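Local coordinates for spike protein P5 (Enterobacteria phage PRD1, PDB 1YQ5) that forms, together with proteins P31 and P2, the spike complexes at the five-fold vertices of the phage capsid and is essential for infectivity, at residues L9-S14 against S132-N137; I63-K68 against L120-C125; G56-Y61 against C109-V114. All coordinates share one frame; numbering follows the deposited sequence.

Contact 1: residues L9-S14 against S132-N137; sequences LMYSTS and SNYIIN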
# COMPACT_ATOMS: atom_id res chain seq x y z
N LEU A 9 7.93 14.35 -0.26
CA LEU A 9 7.96 15.39 -1.28
C LEU A 9 6.61 15.63 -1.94
O LEU A 9 5.76 14.74 -2.02
CB LEU A 9 8.96 15.01 -2.37
CG LEU A 9 10.35 14.53 -1.96
CD1 LEU A 9 11.07 13.96 -3.18
CD2 LEU A 9 11.14 15.69 -1.37
N MSE A 10 6.43 16.86 -2.42
CA MSE A 10 5.22 17.24 -3.14
C MSE A 10 5.75 17.66 -4.51
O MSE A 10 6.53 18.61 -4.62
CB MSE A 10 4.51 18.39 -2.43
CG MSE A 10 3.09 18.65 -2.93
SE MSE A 10 3.06 19.60 -4.62
CE MSE A 10 3.47 21.36 -3.91
N TYR A 11 5.31 16.94 -5.53
CA TYR A 11 5.74 17.15 -6.92
C TYR A 11 4.58 17.67 -7.77
O TYR A 11 3.50 17.07 -7.78
CB TYR A 11 6.23 15.80 -7.44
CG TYR A 11 7.12 15.79 -8.66
CD1 TYR A 11 8.31 16.52 -8.69
CD2 TYR A 11 6.82 14.98 -9.75
CE1 TYR A 11 9.19 16.41 -9.77
CE2 TYR A 11 7.69 14.87 -10.84
CZ TYR A 11 8.87 15.58 -10.84
OH TYR A 11 9.75 15.45 -11.90
N SER A 12 4.80 18.78 -8.47
CA SER A 12 3.77 19.37 -9.32
C SER A 12 4.45 20.17 -10.43
O SER A 12 5.68 20.27 -10.45
CB SER A 12 2.89 20.33 -8.51
OG SER A 12 3.64 21.48 -8.14
N THR A 13 3.66 20.74 -11.34
CA THR A 13 4.22 21.54 -12.42
C THR A 13 4.92 22.76 -11.84
O THR A 13 5.82 23.33 -12.47
CB THR A 13 3.13 22.03 -13.39
OG1 THR A 13 2.14 22.78 -12.67
CG2 THR A 13 2.47 20.86 -14.10
N SER A 14 4.52 23.16 -10.63
CA SER A 14 5.11 24.31 -9.96
C SER A 14 6.30 23.93 -9.09
O SER A 14 7.10 24.79 -8.71
CB SER A 14 4.07 25.02 -9.09
OG SER A 14 3.00 25.51 -9.88
N SER A 132 -1.16 17.49 -16.78
CA SER A 132 -0.58 18.82 -16.63
C SER A 132 -1.25 19.59 -15.49
O SER A 132 -1.15 20.81 -15.41
CB SER A 132 -0.72 19.61 -17.94
OG SER A 132 -2.08 19.80 -18.27
N ASN A 133 -1.93 18.86 -14.61
CA ASN A 133 -2.62 19.46 -13.48
C ASN A 133 -2.59 18.43 -12.36
O ASN A 133 -3.61 18.08 -11.78
CB ASN A 133 -4.07 19.78 -13.88
CG ASN A 133 -4.92 20.21 -12.70
OD1 ASN A 133 -4.49 21.01 -11.87
ND2 ASN A 133 -6.15 19.70 -12.64
N TYR A 134 -1.38 17.98 -12.05
CA TYR A 134 -1.18 16.94 -11.05
C TYR A 134 -0.55 17.36 -9.73
O TYR A 134 0.22 18.31 -9.66
CB TYR A 134 -0.32 15.83 -11.67
CG TYR A 134 1.03 16.33 -12.14
CD1 TYR A 134 2.11 16.42 -11.27
CD2 TYR A 134 1.22 16.75 -13.46
CE1 TYR A 134 3.34 16.92 -11.68
CE2 TYR A 134 2.45 17.25 -13.89
CZ TYR A 134 3.51 17.34 -12.99
OH TYR A 134 4.72 17.85 -13.39
N ILE A 135 -0.91 16.63 -8.68
CA ILE A 135 -0.33 16.83 -7.37
C ILE A 135 0.16 15.44 -7.02
O ILE A 135 -0.64 14.52 -6.80
CB ILE A 135 -1.35 17.30 -6.32
CG1 ILE A 135 -1.82 18.72 -6.63
CG2 ILE A 135 -0.69 17.28 -4.93
CD1 ILE A 135 -0.69 19.74 -6.62
N ILE A 136 1.47 15.28 -7.01
CA ILE A 136 2.09 14.00 -6.72
C ILE A 136 2.83 14.09 -5.40
O ILE A 136 3.58 15.05 -5.15
CB ILE A 136 3.07 13.60 -7.84
CG1 ILE A 136 2.31 13.42 -9.15
CG2 ILE A 136 3.81 12.31 -7.46
CD1 ILE A 136 3.20 13.13 -10.35
N ASN A 137 2.60 13.11 -4.54
CA ASN A 137 3.28 13.05 -3.25
C ASN A 137 4.08 11.77 -3.22
O ASN A 137 3.58 10.70 -3.56
CB ASN A 137 2.26 13.08 -2.11
CG ASN A 137 1.69 14.46 -1.88
OD1 ASN A 137 2.34 15.32 -1.28
ND2 ASN A 137 0.48 14.68 -2.35
O HOH W 1 0.86 20.43 -11.24
O HOH W 2 -0.39 22.67 -13.67
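Tyr-11 and Ile-136 form an antiparallel hydrogen-bonded pair between strands 5-11 and 135-142, neighbours in one sheet of the C-terminal jelly roll of the spike protein. The short strand segments run at 154° to each other. Tyr-11 N donates to Ile-136 O at 2.6 Å, and Ile-136 N donates back to Tyr-11 O at 2.8 Å. Met-10, present as selenomethionine, makes the adjoining non-hydrogen-bonded pair with Asn-137. Here a CA-H...O contact links the chains, with Asn-137 CA 3.2 Å from Leu-9 O.

The tight side of the contact is the face that carries Tyr-11 and Ile-136. Their side chains lie alongside each other and point the same way, CB to CB at 3.9 Å. Ile-136 CD1 sits at the edge of the Tyr-11 ring. The far end of that ring is fixed as well: its hydroxyl bonds Asp-30 O, and Phe-29 meets the ring.

The face of Met-10 and Asn-137 is partly exposed and looser. Met-10 bends at its last two torsions, and SE stands 4.3 Å from Ile-135 CD1, a loose touch.

Beyond Tyr-11 the chains separate, and the ring of Tyr-134 lies between them. Its chi1 of 59° puts the ring against the backbone opposite, with Tyr-134 CE1 3.4 Å from Ser-12 CA. Tyr-134 CE2 lies 3.6 Å from Thr-13 CG2, and the hydroxyl goes to Pro-18 O. Water bridges the parted chains. One molecule joins Thr-13 OG1 to Ser-132 O. A second accepts from Thr-13 N and donates to Tyr-134 O, and its oxygen stands above the plane of the Tyr-134 ring, over the centre.

Contact 2: residues I63-K68 against L120-C125; sequences ITMTVK and LKFSLC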
# COMPACT_ATOMS: atom_id res chain seq x y z
N ILE A 63 7.54 2.89 1.18
CA ILE A 63 7.42 3.89 0.13
C ILE A 63 5.99 4.06 -0.36
O ILE A 63 5.25 3.08 -0.53
CB ILE A 63 8.30 3.48 -1.06
CG1 ILE A 63 9.75 3.35 -0.60
CG2 ILE A 63 8.15 4.49 -2.19
CD1 ILE A 63 10.61 2.52 -1.54
N THR A 64 5.61 5.31 -0.61
CA THR A 64 4.29 5.62 -1.12
C THR A 64 4.36 6.75 -2.14
O THR A 64 5.07 7.74 -1.94
CB THR A 64 3.31 6.08 -0.01
OG1 THR A 64 3.02 4.98 0.86
CG2 THR A 64 2.00 6.59 -0.62
N MSE A 65 3.66 6.57 -3.25
CA MSE A 65 3.58 7.60 -4.26
C MSE A 65 2.12 7.69 -4.66
O MSE A 65 1.51 6.68 -5.01
CB MSE A 65 4.43 7.28 -5.49
CG MSE A 65 4.18 8.29 -6.60
SE MSE A 65 5.37 8.17 -8.11
CE MSE A 65 5.02 6.30 -8.57
N THR A 66 1.57 8.89 -4.59
CA THR A 66 0.18 9.12 -4.94
C THR A 66 0.05 10.24 -5.95
O THR A 66 0.94 11.08 -6.08
CB THR A 66 -0.65 9.51 -3.70
OG1 THR A 66 -0.06 10.66 -3.08
CG2 THR A 66 -0.69 8.37 -2.70
N VAL A 67 -1.06 10.25 -6.67
CA VAL A 67 -1.31 11.29 -7.65
C VAL A 67 -2.79 11.59 -7.78
O VAL A 67 -3.63 10.70 -7.69
CB VAL A 67 -0.79 10.91 -9.06
CG1 VAL A 67 -1.48 9.65 -9.56
CG2 VAL A 67 -1.04 12.06 -10.03
N LYS A 68 -3.07 12.88 -7.96
CA LYS A 68 -4.42 13.38 -8.19
C LYS A 68 -4.24 14.34 -9.36
O LYS A 68 -3.35 15.19 -9.34
CB LYS A 68 -4.98 14.15 -6.99
CG LYS A 68 -5.44 13.31 -5.80
CD LYS A 68 -6.40 12.20 -6.20
CE LYS A 68 -7.59 12.69 -7.03
NZ LYS A 68 -8.49 13.65 -6.32
N LEU A 120 16.07 5.39 -5.49
CA LEU A 120 14.70 4.98 -5.71
C LEU A 120 14.21 5.84 -6.86
O LEU A 120 14.27 7.07 -6.79
CB LEU A 120 13.86 5.25 -4.46
CG LEU A 120 14.14 4.37 -3.24
CD1 LEU A 120 13.49 4.96 -2.00
CD2 LEU A 120 13.61 2.97 -3.50
N LYS A 121 13.74 5.20 -7.93
CA LYS A 121 13.25 5.93 -9.10
C LYS A 121 11.73 5.88 -9.15
O LYS A 121 11.13 4.84 -8.89
CB LYS A 121 13.85 5.35 -10.38
CG LYS A 121 15.37 5.46 -10.45
CD LYS A 121 15.91 4.86 -11.74
CE LYS A 121 17.42 5.05 -11.86
NZ LYS A 121 17.95 4.48 -13.13
N PHE A 122 11.11 7.01 -9.48
CA PHE A 122 9.66 7.09 -9.53
C PHE A 122 9.12 7.58 -10.87
O PHE A 122 9.74 8.42 -11.53
CB PHE A 122 9.14 8.04 -8.44
CG PHE A 122 9.56 7.66 -7.05
CD1 PHE A 122 10.84 7.96 -6.58
CD2 PHE A 122 8.69 6.98 -6.20
CE1 PHE A 122 11.24 7.60 -5.29
CE2 PHE A 122 9.07 6.61 -4.92
CZ PHE A 122 10.36 6.92 -4.46
N SER A 123 7.96 7.05 -11.25
CA SER A 123 7.31 7.45 -12.49
C SER A 123 5.85 7.04 -12.51
O SER A 123 5.45 6.07 -11.86
CB SER A 123 8.01 6.83 -13.71
OG SER A 123 7.47 7.36 -14.91
N LEU A 124 5.05 7.81 -13.24
CA LEU A 124 3.63 7.52 -13.38
C LEU A 124 3.11 8.30 -14.58
O LEU A 124 3.77 9.21 -15.08
CB LEU A 124 2.87 7.90 -12.10
CG LEU A 124 2.80 9.36 -11.63
CD1 LEU A 124 1.91 10.18 -12.56
CD2 LEU A 124 2.24 9.40 -10.22
N CYS A 125 1.92 7.93 -15.03
CA CYS A 125 1.27 8.59 -16.16
C CYS A 125 -0.14 8.07 -16.19
O CYS A 125 -0.54 7.31 -15.31
CB CYS A 125 1.94 8.20 -17.48
SG CYS A 125 1.53 6.49 -18.03
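The ring of Phe-122 meets Ile-63 at its edge: Ile-63 CG2 lies in the ring plane, 3.6 Å from Phe-122 CE2. Met-65, present as selenomethionine, approaches obliquely, with SE 5.2 Å from the ring centroid and 73° off the normal. This is a Met-aromatic contact. The two side chains run antiparallel, one alongside the other, with Met-65 SE 3.8 Å from Phe-122 CB. Elsewhere Phe-122 touches Val-81 and Ile-138.

The strands belong to the two facing sheets of the jelly roll. Their segment axes approach to 9.0 Å and run at 26°, nearly parallel, so the space between them is spanned mainly by side chains. Ile-63 and Leu-120 meet tip to tip, CD1 to CD2 at 3.6 Å. Val-67 and Leu-124 do the same at the other end, where Leu-124 CD2 is 3.6 Å from Val-67 CB. Met-65 fills the middle. Its CG is anti to the backbone N (chi1 172°) and the chain stays extended until chi3. The bend there lays Met-65 CE 3.3 Å from Ser-123 O.

Thr-64 and Thr-66 point away from this interior, and both meet a second subunit. Lys-68, on the same strand, makes a salt bridge to Asp-87 of that subunit.

Every residue that touches across the gap is buried, and the side chains that meet are apolar. The two segments share no hydrogen bond, so the sheets are probably held together here by close apolar fit and burial from water.

Contact 3: residues G56-Y61 against C109-V114; sequences GKSGLY and CNVLGV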
# COMPACT_ATOMS: atom_id res chain seq x y z
N GLY A 56 25.73 2.91 3.35
CA GLY A 56 25.52 2.31 4.66
C GLY A 56 24.07 2.24 5.09
O GLY A 56 23.79 1.81 6.21
N LYS A 57 23.15 2.64 4.22
CA LYS A 57 21.73 2.64 4.56
C LYS A 57 20.91 1.45 4.06
O LYS A 57 19.72 1.60 3.77
CB LYS A 57 21.08 3.94 4.09
CG LYS A 57 21.56 5.20 4.82
CD LYS A 57 21.10 5.23 6.27
CE LYS A 57 21.65 6.44 7.02
NZ LYS A 57 21.13 6.49 8.42
N SER A 58 21.52 0.27 3.94
CA SER A 58 20.77 -0.89 3.49
C SER A 58 19.69 -1.16 4.54
O SER A 58 19.88 -0.89 5.72
CB SER A 58 21.68 -2.12 3.37
OG SER A 58 22.59 -1.98 2.29
N GLY A 59 18.55 -1.69 4.11
CA GLY A 59 17.49 -1.97 5.06
C GLY A 59 16.10 -2.00 4.45
O GLY A 59 15.95 -2.10 3.23
N LEU A 60 15.09 -1.92 5.31
CA LEU A 60 13.70 -1.95 4.88
C LEU A 60 13.17 -0.54 4.71
O LEU A 60 13.36 0.31 5.59
CB LEU A 60 12.85 -2.71 5.90
CG LEU A 60 13.13 -4.21 6.02
CD1 LEU A 60 12.38 -4.78 7.22
CD2 LEU A 60 12.70 -4.91 4.73
N TYR A 61 12.50 -0.30 3.59
CA TYR A 61 11.94 1.01 3.29
C TYR A 61 10.46 0.96 2.97
O TYR A 61 10.02 0.11 2.20
CB TYR A 61 12.68 1.64 2.11
CG TYR A 61 14.08 2.10 2.44
CD1 TYR A 61 15.13 1.18 2.56
CD2 TYR A 61 14.35 3.44 2.67
CE1 TYR A 61 16.42 1.61 2.91
CE2 TYR A 61 15.62 3.88 3.02
CZ TYR A 61 16.65 2.96 3.14
OH TYR A 61 17.90 3.41 3.51
N CYS A 109 16.07 -2.76 0.56
CA CYS A 109 16.98 -2.08 -0.35
C CYS A 109 18.42 -2.33 0.03
O CYS A 109 18.84 -2.05 1.15
CB CYS A 109 16.74 -0.56 -0.33
SG CYS A 109 15.13 -0.02 -0.93
N ASN A 110 19.19 -2.87 -0.91
CA ASN A 110 20.60 -3.09 -0.67
C ASN A 110 21.30 -1.85 -1.20
O ASN A 110 21.08 -1.46 -2.35
CB ASN A 110 21.10 -4.33 -1.43
CG ASN A 110 22.59 -4.54 -1.24
OD1 ASN A 110 23.09 -4.58 -0.12
ND2 ASN A 110 23.32 -4.67 -2.35
N VAL A 111 22.11 -1.22 -0.37
CA VAL A 111 22.84 -0.03 -0.78
C VAL A 111 24.28 -0.43 -1.06
O VAL A 111 25.00 -0.85 -0.16
CB VAL A 111 22.79 1.05 0.32
CG1 VAL A 111 23.66 2.24 -0.08
CG2 VAL A 111 21.35 1.49 0.54
N LEU A 112 24.69 -0.31 -2.32
CA LEU A 112 26.03 -0.68 -2.73
C LEU A 112 27.09 0.36 -2.38
O LEU A 112 28.28 0.03 -2.31
CB LEU A 112 26.05 -0.91 -4.25
CG LEU A 112 25.14 -2.02 -4.77
CD1 LEU A 112 24.97 -1.88 -6.27
CD2 LEU A 112 25.72 -3.38 -4.41
N GLY A 113 26.67 1.60 -2.16
CA GLY A 113 27.63 2.64 -1.87
C GLY A 113 28.05 3.31 -3.17
O GLY A 113 29.12 3.89 -3.28
N VAL A 114 27.18 3.19 -4.17
CA VAL A 114 27.40 3.79 -5.49
C VAL A 114 26.19 4.69 -5.70
O VAL A 114 25.10 4.21 -6.04
CB VAL A 114 27.46 2.71 -6.59
CG1 VAL A 114 27.77 3.35 -7.94
CG2 VAL A 114 28.52 1.68 -6.23
O HOH W 3 26.36 0.75 1.71
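Gly-59 and Cys-109 form an antiparallel hydrogen-bonded pair where strand 59-68 starts and strand 100-109 ends. Gly-59 N donates to Cys-109 O at 3.0 Å. Cys-109 N donates to Gly-59 O at 2.8 Å. Gly-59 has backbone angles of 156° and -164°, where a CB would jam against the carbonyl O of Ser-58. Past this pair the regular ladder stops, although Ser-58 CA still lies close to Cys-109 O.

A side chain supplies the next link. Ser-58 OG accepts from Val-111 N at 2.8 Å in a nearly straight bond. Its chi1 of -69° sets OG beside its own backbone N and turned to the other chain. Val-111 answers with its CG2 branch, 3.5 Å from Lys-57 C. Further out, a water accepts from Gly-56 N and donates to Val-111 O.

On the inner side, Cys-109 packs against Tyr-61. Cys-109 SG is 3.7 Å from Tyr-61 CD1 and 4.5 Å from the ring centroid, an oblique sulfur-aromatic contact. The ring is pinned at its far end, where Tyr-61 OH donates to Lys-57 O at 2.6 Å, in the carbonyl plane and on a lone pair. Lys-57 NZ makes a salt bridge to Asp-5. Leu-53 touches Tyr-61, Cys-109 and Val-111 alike.

In the loop after strand 100-109, the carboxylate of Asp-118 accepts from the backbone N of Leu-112, Gly-113 and Val-114. The contact is the end of an antiparallel strand pair at one tip of the jelly roll, where a serine hydroxyl and a water carry on the cross-links as the ladder gives way to loops.

Contacts 1 and 3 lie on opposite sides of the chain's centre, about 27 Å apart between centres. Contact 2 is near the middle, its centre about 10 Å from that of contact 1 and 20 Å from that of contact 3. Strand 59-68 serves both contacts 2 and 3, and in the sheet it neighbours strand 135-142 of contact 1. Ile-136 packs on Val-67 where contacts 1 and 2 touch. Of the three, contact 2 is the one whose segments lie in different sheets. Along the chain, contact 1 pairs segments near the two ends of this C-terminal domain and encloses the others, whose segments alternate. Neighbours in space are thus distant in sequence, as in a jelly roll.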